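Local coordinates for polymerase X (Deinococcus radiodurans, PDB 2W9M), which probably extends DNA with deoxyribonucleoside triphosphates as a family X DNA polymerase, and carries a zinc-binding PHP domain of the phosphoesterase kind, at residues 330-335 with 399-404; 335-340 with 376-381; 362-367 with 426-431; 492-497 with 514-519. All coordinates share one frame; numbering follows the deposited sequence.

Contact 1 of 4, residues 330-335 with 399-404. With ZN (zinc ion), chain D; ZN (zinc ion), chain E.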
# COMPACT_ATOMS: atom_id res chain seq x y z
N MET A 330 10.91 -11.40 -2.32
CA MET A 330 9.59 -10.79 -2.19
C MET A 330 8.79 -11.45 -1.08
O MET A 330 8.01 -12.37 -1.32
CB MET A 330 8.83 -10.87 -3.52
CG MET A 330 9.47 -10.05 -4.64
SD MET A 330 8.99 -8.31 -4.63
CE MET A 330 9.80 -7.73 -3.14
N ILE A 331 8.97 -10.96 0.15
CA ILE A 331 8.36 -11.62 1.30
C ILE A 331 7.07 -10.94 1.75
O ILE A 331 6.73 -9.85 1.28
CB ILE A 331 9.34 -11.72 2.49
CG1 ILE A 331 9.65 -10.33 3.06
CG2 ILE A 331 10.62 -12.45 2.08
CD1 ILE A 331 10.54 -10.36 4.29
N HIS A 332 6.37 -11.61 2.66
CA HIS A 332 5.07 -11.16 3.13
C HIS A 332 4.06 -11.04 1.98
O HIS A 332 3.63 -9.95 1.62
CB HIS A 332 5.19 -9.85 3.91
CG HIS A 332 3.93 -9.43 4.58
ND1 HIS A 332 3.75 -8.17 5.11
CD2 HIS A 332 2.78 -10.10 4.81
CE1 HIS A 332 2.54 -8.08 5.64
NE2 HIS A 332 1.93 -9.24 5.47
N THR A 333 3.71 -12.18 1.40
CA THR A 333 2.71 -12.24 0.35
C THR A 333 1.58 -13.17 0.80
O THR A 333 1.79 -14.01 1.67
CB THR A 333 3.30 -12.78 -0.96
OG1 THR A 333 3.77 -14.12 -0.74
CG2 THR A 333 4.46 -11.91 -1.43
N HIS A 334 0.39 -13.01 0.22
CA HIS A 334 -0.74 -13.85 0.61
C HIS A 334 -1.23 -14.72 -0.54
O HIS A 334 -1.10 -14.35 -1.71
CB HIS A 334 -1.89 -12.99 1.16
CG HIS A 334 -1.55 -12.31 2.45
ND1 HIS A 334 -1.98 -12.78 3.67
CD2 HIS A 334 -0.81 -11.21 2.71
CE1 HIS A 334 -1.52 -11.99 4.63
NE2 HIS A 334 -0.81 -11.03 4.07
N SER A 335 -1.79 -15.88 -0.20
CA SER A 335 -2.25 -16.83 -1.19
C SER A 335 -3.70 -17.23 -0.93
O SER A 335 -4.34 -16.75 0.01
CB SER A 335 -1.38 -18.09 -1.16
OG SER A 335 -1.67 -18.88 -0.02
N GLY A 399 6.66 -18.66 5.56
CA GLY A 399 6.42 -17.79 6.69
C GLY A 399 4.96 -17.73 7.07
O GLY A 399 4.13 -18.47 6.54
N SER A 400 4.65 -16.84 8.00
CA SER A 400 3.27 -16.63 8.42
C SER A 400 3.14 -15.21 8.95
O SER A 400 4.08 -14.68 9.54
CB SER A 400 2.88 -17.64 9.49
OG SER A 400 1.62 -17.32 10.06
N GLU A 401 1.99 -14.59 8.73
CA GLU A 401 1.73 -13.31 9.37
C GLU A 401 0.95 -13.56 10.65
O GLU A 401 -0.28 -13.63 10.64
CB GLU A 401 0.96 -12.35 8.46
CG GLU A 401 0.87 -10.95 9.05
CD GLU A 401 0.10 -9.99 8.18
OE1 GLU A 401 -0.35 -10.40 7.08
OE2 GLU A 401 -0.06 -8.82 8.60
N VAL A 402 1.68 -13.69 11.75
CA VAL A 402 1.11 -14.04 13.04
C VAL A 402 0.46 -12.83 13.70
O VAL A 402 1.10 -11.80 13.88
CB VAL A 402 2.18 -14.63 13.96
CG1 VAL A 402 1.59 -15.03 15.31
CG2 VAL A 402 2.85 -15.81 13.29
N ASP A 403 -0.82 -12.96 14.04
CA ASP A 403 -1.56 -11.89 14.68
C ASP A 403 -1.05 -11.69 16.10
O ASP A 403 -0.73 -12.66 16.79
CB ASP A 403 -3.06 -12.21 14.69
CG ASP A 403 -3.94 -10.96 14.63
OD1 ASP A 403 -3.67 -9.99 15.38
OD2 ASP A 403 -4.91 -10.95 13.84
N ILE A 404 -0.95 -10.43 16.52
CA ILE A 404 -0.56 -10.11 17.89
C ILE A 404 -1.82 -9.96 18.75
O ILE A 404 -2.60 -9.03 18.56
CB ILE A 404 0.23 -8.79 17.94
CG1 ILE A 404 1.48 -8.89 17.06
CG2 ILE A 404 0.61 -8.45 19.37
CD1 ILE A 404 2.19 -7.56 16.84
ZN ZN D . -0.33 -9.13 5.26
ZN ZN E . -1.33 -7.50 7.54
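His332 and Glu401 bring the two backbones nearest each other, their CA atoms 7.4 Å apart, too far for direct strand pairing: strand 358-364 runs between strands 329-333 and 396-403 in the parallel sheet. The contact is therefore carried by side chains that converge on metal. Zinc of chain D is held by His332 NE2 and by His334 NE2, each at 2.3 Å, and by OE1 of Glu401 at 2.2 Å; Asp516 completes this site. Glu401 reaches it because CG lies anti to the backbone N (chi1 -171°) and the chain stays extended beyond, carrying the carboxylate out from the strand. Its plane stands 80° from the His332 ring and 59° from the His334 ring, with OE1 at the edge of both imidazoles. The separation of 3.0 Å between His332 NE2 and Glu401 OE1 is not a hydrogen bond, since both atoms spend themselves on the same ion. The other carboxylate oxygen, OE2, binds zinc of chain E at 2.1 Å, a site shared with His428 and His456, and it also hydrogen-bonds Ser426. Behind the His332 ring, ND1 is hydrogen-bonded to Glu487 OE1, a second-shell bond that, together with zinc on NE2, helps fix the ring's rotation. This HxH pair at the end of the first strand belongs to the metal centre of PHP domains. Because each oxygen of Glu401 serves one zinc, the bridging carboxylate fixes how the two ions are placed relative to each other, and it probably offsets part of the charge of both.

Contact 2 of 4, residues 335-340 with 376-381. With ZN (zinc ion), chain C.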
# COMPACT_ATOMS: atom_id res chain seq x y z
N SER A 335 -1.79 -15.88 -0.20
CA SER A 335 -2.25 -16.83 -1.19
C SER A 335 -3.70 -17.23 -0.93
O SER A 335 -4.34 -16.75 0.01
CB SER A 335 -1.38 -18.09 -1.16
OG SER A 335 -1.67 -18.88 -0.02
N THR A 336 -4.20 -18.13 -1.77
CA THR A 336 -5.54 -18.69 -1.62
C THR A 336 -5.77 -19.34 -0.25
O THR A 336 -6.90 -19.38 0.24
CB THR A 336 -5.84 -19.68 -2.75
OG1 THR A 336 -6.56 -18.99 -3.79
CG2 THR A 336 -6.67 -20.85 -2.25
N TRP A 337 -4.70 -19.84 0.37
CA TRP A 337 -4.78 -20.41 1.72
C TRP A 337 -5.40 -19.44 2.72
O TRP A 337 -6.08 -19.85 3.67
CB TRP A 337 -3.39 -20.83 2.21
CG TRP A 337 -2.87 -22.06 1.56
CD1 TRP A 337 -2.16 -22.14 0.40
CD2 TRP A 337 -3.01 -23.40 2.04
NE1 TRP A 337 -1.85 -23.44 0.12
CE2 TRP A 337 -2.37 -24.24 1.11
CE3 TRP A 337 -3.62 -23.98 3.16
CZ2 TRP A 337 -2.31 -25.63 1.26
CZ3 TRP A 337 -3.57 -25.35 3.31
CH2 TRP A 337 -2.92 -26.16 2.37
N SER A 338 -5.15 -18.15 2.52
CA SER A 338 -5.63 -17.12 3.43
C SER A 338 -6.71 -16.29 2.74
O SER A 338 -7.77 -16.80 2.37
CB SER A 338 -4.46 -16.22 3.85
OG SER A 338 -4.72 -15.58 5.08
N ASP A 339 -6.43 -15.00 2.56
CA ASP A 339 -7.35 -14.12 1.85
C ASP A 339 -6.74 -13.58 0.55
O ASP A 339 -7.11 -12.51 0.08
CB ASP A 339 -7.81 -12.97 2.75
CG ASP A 339 -6.66 -12.05 3.17
OD1 ASP A 339 -5.49 -12.43 2.97
OD2 ASP A 339 -6.94 -10.95 3.69
N GLY A 340 -5.82 -14.35 -0.03
CA GLY A 340 -5.27 -14.01 -1.33
C GLY A 340 -6.14 -14.54 -2.46
O GLY A 340 -7.14 -15.23 -2.21
N ILE A 376 -3.60 -24.22 13.07
CA ILE A 376 -2.32 -24.92 13.11
C ILE A 376 -2.29 -26.07 12.10
O ILE A 376 -1.31 -26.26 11.39
CB ILE A 376 -2.00 -25.46 14.52
CG1 ILE A 376 -1.71 -24.30 15.47
CG2 ILE A 376 -0.80 -26.40 14.48
CD1 ILE A 376 -1.37 -24.73 16.89
N GLU A 377 -3.39 -26.82 12.03
CA GLU A 377 -3.50 -27.95 11.12
C GLU A 377 -3.44 -27.55 9.64
O GLU A 377 -2.80 -28.22 8.83
CB GLU A 377 -4.76 -28.76 11.42
CG GLU A 377 -5.87 -27.95 12.09
CD GLU A 377 -5.61 -27.71 13.57
OE1 GLU A 377 -5.02 -28.59 14.23
OE2 GLU A 377 -6.01 -26.64 14.08
N ARG A 378 -4.12 -26.46 9.30
CA ARG A 378 -4.07 -25.96 7.92
C ARG A 378 -2.69 -25.41 7.56
O ARG A 378 -2.26 -25.50 6.41
CB ARG A 378 -5.14 -24.89 7.69
CG ARG A 378 -6.54 -25.43 7.52
CD ARG A 378 -7.49 -24.30 7.15
NE ARG A 378 -7.22 -23.80 5.81
CZ ARG A 378 -7.23 -22.51 5.48
NH1 ARG A 378 -7.48 -21.59 6.39
NH2 ARG A 378 -6.98 -22.16 4.22
N LEU A 379 -2.01 -24.84 8.55
CA LEU A 379 -0.65 -24.37 8.33
C LEU A 379 0.27 -25.54 8.00
O LEU A 379 1.15 -25.42 7.15
CB LEU A 379 -0.12 -23.63 9.56
CG LEU A 379 1.33 -23.17 9.45
CD1 LEU A 379 1.47 -22.10 8.37
CD2 LEU A 379 1.85 -22.65 10.78
N ARG A 380 0.08 -26.66 8.69
CA ARG A 380 0.91 -27.84 8.43
C ARG A 380 0.67 -28.34 7.02
O ARG A 380 1.60 -28.78 6.34
CB ARG A 380 0.64 -28.93 9.47
CG ARG A 380 0.80 -28.47 10.92
CD ARG A 380 1.58 -29.47 11.77
NE ARG A 380 1.05 -30.83 11.69
CZ ARG A 380 1.49 -31.76 10.84
NH1 ARG A 380 2.47 -31.47 9.99
NH2 ARG A 380 0.96 -32.98 10.84
N GLU A 381 -0.58 -28.27 6.57
CA GLU A 381 -0.92 -28.62 5.19
C GLU A 381 -0.29 -27.68 4.17
O GLU A 381 0.15 -28.12 3.10
CB GLU A 381 -2.44 -28.69 5.01
CG GLU A 381 -3.10 -29.82 5.77
CD GLU A 381 -4.57 -30.01 5.42
OE1 GLU A 381 -4.96 -31.15 5.10
OE2 GLU A 381 -5.33 -29.02 5.45
ZN ZN C . -4.81 -10.25 4.14
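Trp337 is the residue of loop 335-340 that meets helix 376-391, at the outer side of the PHP domain, just past the first strand of its parallel sheet. The loop starts with an ST turn: Ser335 OG accepts from Trp337 N at 3.2 Å, while Ser335 O receives the amides of Ser338 and Gly340 from opposite faces of its carbonyl plane. Next comes Trp337, which meets the helix in two ways. Its carbonyl O takes a hydrogen bond from Arg378 NH2, modelled at 2.5 Å, a shortness that is doubtful given the precision of the coordinates; the donor lies in the carbonyl plane on a lone pair, although the oxygen sits 21° out of the guanidinium plane. Arg378 can deliver that nitrogen because its chain bends at chi3 (69°), turning the guanidinium back to within 19° of the indole plane. The six-membered part of the indole meanwhile rests against the helix backbone, with CH2 3.5 Å from Glu381 C and CZ3 3.4 Å from Arg378 O. CB of Glu381 adds an aliphatic contact, and Trp337 NE1 is tied further along the helix to Glu385. With an alanine here, the indole's place against Glu381 would probably become a gap and Glu385 would lose its NE1 donor. Ser338 follows, its OG bonded to the backbone N of His364, so the loop is fastened to the second strand as well. Asp339 then turns to the metal and is bidentate on zinc of chain C, with OD2 at 2.3 Å and OD1 at 2.6 Å.

Contact 3 of 4, residues 362-367 with 426-431; sequences ADHSRA and SVHSNF. With ZN (zinc ion), chain E; ZN (zinc ion), chain C.
The imidazoles of His364 and His428 meet as an offset edge-to-face pair, with the edge of His364 directed at the face of His428. The ring planes are 76° apart and the centroids 5.2 Å, and NE2 of His428 lies in the plane of the His364 ring, at its edge. The nearest atoms are His364 CE1 and His428 NE2, at 3.9 Å. Each ring also binds its own metal. His364 NE2 holds zinc of chain C at 2.1 Å, in a site completed by Asp339 and His518. His428 NE2 binds zinc of chain E at 2.4 Å, together with Glu401 and His456, but the ion is skewed toward CE1 of the ring, which is only 2.6 Å from it. At the far side of the His428 ring, ND1 hydrogen-bonds the backbone O of Gly90, in the N-terminal part of the chain. The CB of His428 points toward segment 362-367, and CG anti to the carbonyl carbon (chi1 -78°) then puts the imidazole beside His364. His364 ends strand 358-364 and His428 sits in the loop just after strand 422-426, with strand 396-403 between those two strands; the ligands thus gather at the C-terminal ends of parallel strands, as in PHP domains, which are distorted beta-alpha barrels. The pairing puts ligands of two zinc sites in van der Waals contact, with no hydrogen bond between the rings.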
# COMPACT_ATOMS: atom_id res chain seq x y z
N ALA A 362 3.39 -15.84 3.57
CA ALA A 362 3.00 -15.20 4.83
C ALA A 362 1.49 -14.96 4.96
O ALA A 362 1.04 -13.82 5.03
CB ALA A 362 3.75 -13.88 5.01
N ASP A 363 0.72 -16.04 5.01
CA ASP A 363 -0.72 -15.95 5.16
C ASP A 363 -1.10 -15.70 6.62
O ASP A 363 -0.29 -15.92 7.52
CB ASP A 363 -1.40 -17.22 4.62
CG ASP A 363 -1.42 -17.26 3.10
OD1 ASP A 363 -2.06 -16.37 2.49
OD2 ASP A 363 -0.80 -18.16 2.50
N HIS A 364 -2.32 -15.23 6.86
CA HIS A 364 -2.75 -14.90 8.22
C HIS A 364 -2.91 -16.15 9.06
O HIS A 364 -2.90 -17.27 8.55
CB HIS A 364 -4.08 -14.15 8.21
CG HIS A 364 -4.10 -12.96 7.32
ND1 HIS A 364 -3.70 -11.71 7.74
CD2 HIS A 364 -4.47 -12.82 6.03
CE1 HIS A 364 -3.82 -10.85 6.74
NE2 HIS A 364 -4.29 -11.51 5.69
N SER A 365 -3.10 -15.94 10.36
CA SER A 365 -3.24 -17.03 11.31
C SER A 365 -4.63 -17.08 11.94
O SER A 365 -5.41 -16.13 11.80
CB SER A 365 -2.19 -16.89 12.40
OG SER A 365 -2.15 -15.56 12.89
N ARG A 366 -4.93 -18.19 12.60
CA ARG A 366 -6.13 -18.37 13.43
C ARG A 366 -6.98 -17.11 13.62
O ARG A 366 -8.06 -16.98 13.06
CB ARG A 366 -5.72 -18.87 14.82
CG ARG A 366 -5.95 -20.34 15.09
CD ARG A 366 -7.28 -20.56 15.82
NE ARG A 366 -8.33 -21.06 14.94
CZ ARG A 366 -9.63 -21.05 15.24
NH1 ARG A 366 -10.04 -20.54 16.40
NH2 ARG A 366 -10.51 -21.53 14.38
N ALA A 367 -6.46 -16.18 14.42
CA ALA A 367 -7.24 -15.04 14.91
C ALA A 367 -7.92 -14.22 13.81
O ALA A 367 -9.03 -13.73 14.00
CB ALA A 367 -6.39 -14.16 15.80
N SER A 426 1.97 -8.78 13.34
CA SER A 426 1.14 -7.65 12.92
C SER A 426 -0.10 -7.51 13.79
O SER A 426 -0.58 -8.49 14.36
CB SER A 426 0.70 -7.83 11.46
OG SER A 426 1.82 -7.84 10.59
N VAL A 427 -0.61 -6.29 13.87
CA VAL A 427 -1.88 -6.02 14.53
C VAL A 427 -3.01 -6.02 13.50
O VAL A 427 -2.91 -5.38 12.46
CB VAL A 427 -1.87 -4.66 15.25
CG1 VAL A 427 -3.17 -4.43 15.99
CG2 VAL A 427 -0.70 -4.57 16.20
N HIS A 428 -4.07 -6.77 13.80
CA HIS A 428 -5.25 -6.82 12.94
C HIS A 428 -6.53 -6.77 13.77
O HIS A 428 -7.63 -7.06 13.27
CB HIS A 428 -5.23 -8.08 12.08
CG HIS A 428 -4.31 -8.01 10.90
ND1 HIS A 428 -4.51 -7.15 9.84
CD2 HIS A 428 -3.19 -8.71 10.60
CE1 HIS A 428 -3.55 -7.31 8.95
NE2 HIS A 428 -2.73 -8.25 9.39
N SER A 429 -6.39 -6.42 15.04
CA SER A 429 -7.50 -6.36 15.97
C SER A 429 -7.19 -5.36 17.08
O SER A 429 -6.03 -5.02 17.30
CB SER A 429 -7.72 -7.74 16.59
OG SER A 429 -6.63 -8.12 17.40
N ASN A 430 -8.23 -4.89 17.77
CA ASN A 430 -8.06 -3.99 18.90
C ASN A 430 -7.34 -2.69 18.55
O ASN A 430 -6.28 -2.39 19.09
CB ASN A 430 -7.31 -4.69 20.03
CG ASN A 430 -8.16 -5.71 20.75
OD1 ASN A 430 -8.07 -6.91 20.49
ND2 ASN A 430 -9.01 -5.23 21.65
N PHE A 431 -7.93 -1.91 17.65
CA PHE A 431 -7.30 -0.66 17.22
C PHE A 431 -7.58 0.49 18.19
O PHE A 431 -7.02 1.58 18.04
CB PHE A 431 -7.78 -0.28 15.81
CG PHE A 431 -7.13 -1.08 14.72
CD1 PHE A 431 -7.26 -2.46 14.68
CD2 PHE A 431 -6.38 -0.45 13.74
CE1 PHE A 431 -6.66 -3.20 13.67
CE2 PHE A 431 -5.78 -1.18 12.73
CZ PHE A 431 -5.92 -2.56 12.70
ZN ZN E . -1.33 -7.50 7.54
ZN ZN C . -4.81 -10.25 4.14

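Contact 4 of 4, residues 492-497 with 514-519. With ZN (zinc ion), chain D; ZN (zinc ion), chain C.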
# COMPACT_ATOMS: atom_id res chain seq x y z
N ALA A 492 0.02 0.53 -1.62
CA ALA A 492 -0.26 1.97 -1.75
C ALA A 492 -1.22 2.54 -0.71
O ALA A 492 -1.25 3.75 -0.48
CB ALA A 492 -0.76 2.28 -3.16
N ALA A 493 -2.02 1.68 -0.09
CA ALA A 493 -2.96 2.14 0.93
C ALA A 493 -2.33 2.12 2.31
O ALA A 493 -2.94 2.57 3.29
CB ALA A 493 -4.22 1.31 0.92
N ARG A 494 -1.11 1.62 2.41
CA ARG A 494 -0.42 1.57 3.69
C ARG A 494 0.80 2.49 3.74
O ARG A 494 0.82 3.46 4.50
CB ARG A 494 -0.04 0.14 4.05
CG ARG A 494 -1.24 -0.74 4.34
CD ARG A 494 -0.81 -2.15 4.73
NE ARG A 494 -1.94 -3.05 4.89
CZ ARG A 494 -2.72 -3.09 5.97
NH1 ARG A 494 -2.50 -2.26 6.98
NH2 ARG A 494 -3.72 -3.96 6.03
N LEU A 495 1.80 2.20 2.91
CA LEU A 495 3.04 2.96 2.89
C LEU A 495 3.48 3.26 4.32
O LEU A 495 3.63 4.41 4.73
CB LEU A 495 2.87 4.24 2.07
CG LEU A 495 2.37 3.96 0.65
CD1 LEU A 495 2.35 5.22 -0.19
CD2 LEU A 495 3.24 2.91 -0.00
N ASP A 496 3.69 2.18 5.07
CA ASP A 496 3.86 2.23 6.51
C ASP A 496 4.71 1.03 6.87
O ASP A 496 4.35 -0.09 6.48
CB ASP A 496 2.47 2.13 7.15
CG ASP A 496 2.51 1.90 8.64
OD1 ASP A 496 1.52 1.34 9.17
OD2 ASP A 496 3.51 2.28 9.29
N LEU A 497 5.82 1.20 7.58
CA LEU A 497 6.29 2.44 8.22
C LEU A 497 6.41 3.69 7.34
O LEU A 497 6.93 3.63 6.23
CB LEU A 497 7.65 2.16 8.86
CG LEU A 497 8.26 3.19 9.80
CD1 LEU A 497 7.45 3.26 11.09
CD2 LEU A 497 9.72 2.84 10.08
N ASN A 514 8.15 -4.68 1.74
CA ASN A 514 7.25 -5.80 1.45
C ASN A 514 5.94 -5.33 0.80
O ASN A 514 5.33 -4.36 1.25
CB ASN A 514 6.93 -6.57 2.73
CG ASN A 514 8.19 -7.12 3.41
OD1 ASN A 514 9.27 -7.14 2.82
ND2 ASN A 514 8.04 -7.56 4.66
N THR A 515 5.52 -6.04 -0.24
CA THR A 515 4.35 -5.65 -1.01
C THR A 515 3.02 -6.00 -0.32
O THR A 515 2.00 -5.35 -0.55
CB THR A 515 4.36 -6.31 -2.39
OG1 THR A 515 4.39 -7.74 -2.24
CG2 THR A 515 5.58 -5.88 -3.18
N ASP A 516 3.04 -7.04 0.51
CA ASP A 516 1.82 -7.54 1.13
C ASP A 516 0.81 -7.93 0.06
O ASP A 516 -0.40 -7.75 0.23
CB ASP A 516 1.22 -6.49 2.07
CG ASP A 516 0.30 -7.10 3.11
OD1 ASP A 516 0.02 -8.31 3.03
OD2 ASP A 516 -0.16 -6.36 4.02
N ALA A 517 1.31 -8.47 -1.05
CA ALA A 517 0.47 -8.83 -2.20
C ALA A 517 -0.60 -9.87 -1.88
O ALA A 517 -0.30 -10.94 -1.35
CB ALA A 517 1.34 -9.31 -3.36
N HIS A 518 -1.85 -9.55 -2.20
CA HIS A 518 -2.94 -10.51 -2.07
C HIS A 518 -3.32 -11.09 -3.43
O HIS A 518 -4.26 -11.87 -3.55
CB HIS A 518 -4.14 -9.85 -1.40
CG HIS A 518 -3.97 -9.66 0.07
ND1 HIS A 518 -3.14 -8.71 0.61
CD2 HIS A 518 -4.52 -10.32 1.12
CE1 HIS A 518 -3.19 -8.78 1.93
NE2 HIS A 518 -4.02 -9.75 2.26
N VAL A 519 -2.56 -10.69 -4.44
CA VAL A 519 -2.84 -11.01 -5.83
C VAL A 519 -1.52 -10.85 -6.58
O VAL A 519 -0.68 -10.06 -6.18
CB VAL A 519 -3.93 -10.05 -6.38
CG1 VAL A 519 -3.54 -9.47 -7.73
CG2 VAL A 519 -5.28 -10.76 -6.43
ZN ZN D . -0.33 -9.13 5.26
ZN ZN C . -4.81 -10.25 4.14
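Arg494 and Asp516 face each other from the loops that follow the last two strands, 485-489 and 511-514, of the PHP domain, a distorted (beta/alpha)7 barrel. Charge is what links them. Arg494 NE and Asp516 OD2 form a long salt bridge of 3.9 Å, in which the carboxylate oxygen lies well out of the guanidinium plane, so no N-H points at it and the attraction is electrostatic. The guanidinium and carboxylate planes are inclined by 30°. Arg494 gets there with its chain extended from CG to NE. Among the directed hydrogen bonds, Asp516 OD2 has a stronger partner in Asn489 ND2, on the neighbouring strand, which helps to set the carboxylate's rotation. Two weak bonds lie within segment 514-519: Ala517 N to Thr515 OG1, and His518 ND1 to Asp516 O at 2.9 Å. The other loop has a G1 beta bulge at Leu495-Asp496, set against Asn489. Metal coordination comes last. Asp516 uses OD1 for zinc of chain D, alongside His332, His334 and Glu401, while Arg494 approaches the other oxygen, OD2; the arginine's charge would probably temper the negative charge of that carboxylate. His518, its ND1 turned back to the Asp516 carbonyl, presents the other ring nitrogen to a different ion: His518 NE2 lies 2.1 Å from zinc of chain C.

Three zinc ions tie the four contacts together at the C-terminal ends of the seven parallel strands. Contact 1 joins strands 329-333 and 396-403, contact 3 starts from strand 358-364 between them, and contact 4 belongs to the loops after the last two strands; centres of contacts 1 and 3 are about 10 Å apart, those of 2 and 4 about 20 Å. Along the chain, contact 2 falls within the span of contact 1, contact 3 crosses both, and contact 4 follows. Zinc of chain D links contacts 1 and 4, that of chain E contacts 1 and 3, and that of chain C contacts 2, 3 and 4. Distant segments thus build one trinuclear PHP centre.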